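Local coordinates for protein Non-atp dependent l-selective hydantoinase (Arthrobacter aurescens, PDB 1GKR) that hydrolyses the ring amide of 5-substituted hydantoins, preferring aryl over alkyl derivatives, with two zinc ions per subunit and a substrate-dependent stereoselectivity, at residues 234-240 with 258-263. Residues are numbered along the deposited sequence; the frame is centred on the assembly and turned at random.
Sequences RLIVLHV and DVHCES. With ZN (zinc ion), chain E.
L235 and V237 pair in parallel with V259 and C261, their axes approaching to 4.7 Å at an angle of 23°, through a ladder of backbone hydrogen bonds from L235 N to D258 O, H260 N to L235 O, V237 N to H260 O and E262 N to V237 O. Next, E262 adds its side chain: held anti to the backbone N (chi1 178°), CG carries the carboxylate across to H239, whose N gives OE1 a 2.7 Å hydrogen bond, nearly straight and on the anti side. H60 ND1 also hydrogen-bonds to OE1, so that two groups grip this oxygen, while L238 CD2 lies 3.6 Å from OE2. With helix 243-254 between them, the strands form a beta-alpha-beta unit of the amidohydrolase TIM barrel, whose C-terminal strand ends carry the metals; here H239 NE2 binds zinc at 2.3 Å, alongside H183. The ladder resumes with a backbone hydrogen bond from V240 N to E262 O, and S263 OG donates to V240 O. At the other end D258 OD1 accepts a hydrogen bond from H260 NE2 (2.8 Å), close to the imidazole plane, and a weak one from R234 NH1 (2.9 Å), part of a salt bridge with guanidinium and carboxylate planes perpendicular. Were D258 an alanine, R234 would probably lose this counter-charge and the H260 ring turn more freely.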
loop_
_atom_site.group_PDB
_atom_site.type_symbol
_atom_site.label_atom_id
_atom_site.label_comp_id
_atom_site.label_asym_id
_atom_site.label_seq_id
_atom_site.Cartn_x
_atom_site.Cartn_y
_atom_site.Cartn_z
ATOM N N ARG A 234 -4.612 -23.156 -5.368
ATOM C CA ARG A 234 -5.675 -22.299 -5.883
ATOM C C ARG A 234 -6.717 -22.216 -4.763
ATOM O O ARG A 234 -7.191 -23.237 -4.260
ATOM C CB ARG A 234 -6.311 -22.891 -7.136
ATOM C CG ARG A 234 -6.906 -21.810 -8.006
ATOM C CD ARG A 234 -7.959 -22.322 -8.938
ATOM N NE ARG A 234 -7.470 -22.873 -10.203
ATOM C CZ ARG A 234 -6.728 -22.209 -11.082
ATOM N NH1 ARG A 234 -6.359 -20.966 -10.834
ATOM N NH2 ARG A 234 -6.406 -22.771 -12.237
ATOM N N LEU A 235 -7.058 -21.000 -4.367
ATOM C CA LEU A 235 -7.994 -20.768 -3.286
ATOM C C LEU A 235 -9.174 -19.893 -3.683
ATOM O O LEU A 235 -9.001 -18.866 -4.329
ATOM C CB LEU A 235 -7.253 -20.089 -2.144
ATOM C CG LEU A 235 -8.143 -19.461 -1.071
ATOM C CD1 LEU A 235 -8.869 -20.569 -0.353
ATOM C CD2 LEU A 235 -7.318 -18.658 -0.078
ATOM N N ILE A 236 -10.378 -20.290 -3.307
ATOM C CA ILE A 236 -11.535 -19.461 -3.604
ATOM C C ILE A 236 -12.204 -19.147 -2.286
ATOM O O ILE A 236 -12.604 -20.067 -1.586
ATOM C CB ILE A 236 -12.604 -20.177 -4.434
ATOM C CG1 ILE A 236 -12.071 -20.555 -5.807
ATOM C CG2 ILE A 236 -13.811 -19.256 -4.590
ATOM C CD1 ILE A 236 -13.102 -21.278 -6.655
ATOM N N VAL A 237 -12.327 -17.879 -1.925
ATOM C CA VAL A 237 -13.019 -17.564 -0.685
ATOM C C VAL A 237 -14.508 -17.498 -1.021
ATOM O O VAL A 237 -14.940 -16.681 -1.833
ATOM C CB VAL A 237 -12.561 -16.230 -0.100
ATOM C CG1 VAL A 237 -13.356 -15.916 1.166
ATOM C CG2 VAL A 237 -11.066 -16.296 0.198
ATOM N N LEU A 238 -15.281 -18.386 -0.400
ATOM C CA LEU A 238 -16.719 -18.494 -0.621
ATOM C C LEU A 238 -17.492 -17.352 -0.012
ATOM O O LEU A 238 -17.011 -16.676 0.901
ATOM C CB LEU A 238 -17.233 -19.805 -0.037
ATOM C CG LEU A 238 -16.643 -21.092 -0.612
ATOM C CD1 LEU A 238 -17.081 -22.266 0.227
ATOM C CD2 LEU A 238 -17.100 -21.261 -2.039
ATOM N N HIS A 239 -18.701 -17.155 -0.531
ATOM C CA HIS A 239 -19.622 -16.103 -0.082
ATOM C C HIS A 239 -19.017 -14.966 0.729
ATOM O O HIS A 239 -19.142 -14.952 1.956
ATOM C CB HIS A 239 -20.746 -16.712 0.739
ATOM C CG HIS A 239 -20.266 -17.704 1.747
ATOM N ND1 HIS A 239 -19.146 -17.490 2.519
ATOM C CD2 HIS A 239 -20.754 -18.911 2.117
ATOM C CE1 HIS A 239 -18.964 -18.522 3.324
ATOM N NE2 HIS A 239 -19.925 -19.398 3.099
ATOM N N VAL A 240 -18.357 -14.032 0.043
ATOM C CA VAL A 240 -17.781 -12.856 0.684
ATOM C C VAL A 240 -18.928 -11.845 0.741
ATOM O O VAL A 240 -19.479 -11.457 -0.294
ATOM C CB VAL A 240 -16.624 -12.304 -0.141
ATOM C CG1 VAL A 240 -16.168 -10.961 0.420
ATOM C CG2 VAL A 240 -15.491 -13.298 -0.114
ATOM N N ASP A 258 -2.811 -16.785 -6.430
ATOM C CA ASP A 258 -3.863 -17.522 -7.132
ATOM C C ASP A 258 -5.089 -17.640 -6.215
ATOM O O ASP A 258 -5.505 -18.728 -5.848
ATOM C CB ASP A 258 -3.345 -18.915 -7.516
ATOM C CG ASP A 258 -4.262 -19.639 -8.492
ATOM O OD1 ASP A 258 -5.258 -19.018 -8.912
ATOM O OD2 ASP A 258 -3.990 -20.819 -8.843
ATOM N N VAL A 259 -5.662 -16.506 -5.849
ATOM C CA VAL A 259 -6.809 -16.483 -4.966
ATOM C C VAL A 259 -7.961 -15.793 -5.668
ATOM O O VAL A 259 -7.739 -14.915 -6.482
ATOM C CB VAL A 259 -6.456 -15.734 -3.687
ATOM C CG1 VAL A 259 -5.236 -16.366 -3.076
ATOM C CG2 VAL A 259 -6.188 -14.266 -3.990
ATOM N N HIS A 260 -9.191 -16.186 -5.352
ATOM C CA HIS A 260 -10.358 -15.607 -6.007
ATOM C C HIS A 260 -11.508 -15.323 -5.075
ATOM O O HIS A 260 -11.639 -15.925 -4.011
ATOM C CB HIS A 260 -10.805 -16.545 -7.097
ATOM C CG HIS A 260 -9.667 -17.055 -7.901
ATOM N ND1 HIS A 260 -9.315 -16.510 -9.114
ATOM C CD2 HIS A 260 -8.717 -17.973 -7.608
ATOM C CE1 HIS A 260 -8.195 -17.068 -9.533
ATOM N NE2 HIS A 260 -7.811 -17.958 -8.635
ATOM N N CYS A 261 -12.376 -14.419 -5.497
ATOM C CA CYS A 261 -13.490 -14.041 -4.656
ATOM C C CYS A 261 -14.864 -14.458 -5.161
ATOM O O CYS A 261 -15.231 -14.221 -6.316
ATOM C CB CYS A 261 -13.452 -12.545 -4.458
ATOM S SG CYS A 261 -14.828 -11.962 -3.560
ATOM N N GLU A 262 -15.624 -15.093 -4.285
ATOM C CA GLU A 262 -16.967 -15.509 -4.637
ATOM C C GLU A 262 -17.967 -14.761 -3.780
ATOM O O GLU A 262 -17.721 -14.518 -2.598
ATOM C CB GLU A 262 -17.184 -17.004 -4.382
ATOM C CG GLU A 262 -18.611 -17.456 -4.710
ATOM C CD GLU A 262 -19.074 -18.665 -3.917
ATOM O OE1 GLU A 262 -19.334 -18.555 -2.699
ATOM O OE2 GLU A 262 -19.184 -19.740 -4.519
ATOM N N SER A 263 -19.077 -14.359 -4.385
ATOM C CA SER A 263 -20.144 -13.749 -3.618
ATOM C C SER A 263 -21.398 -14.340 -4.225
ATOM O O SER A 263 -21.305 -15.207 -5.089
ATOM C CB SER A 263 -20.158 -12.239 -3.723
ATOM O OG SER A 263 -21.049 -11.735 -2.748
HETATM ZN ZN ZN E . -20.427 -21.240 4.331
#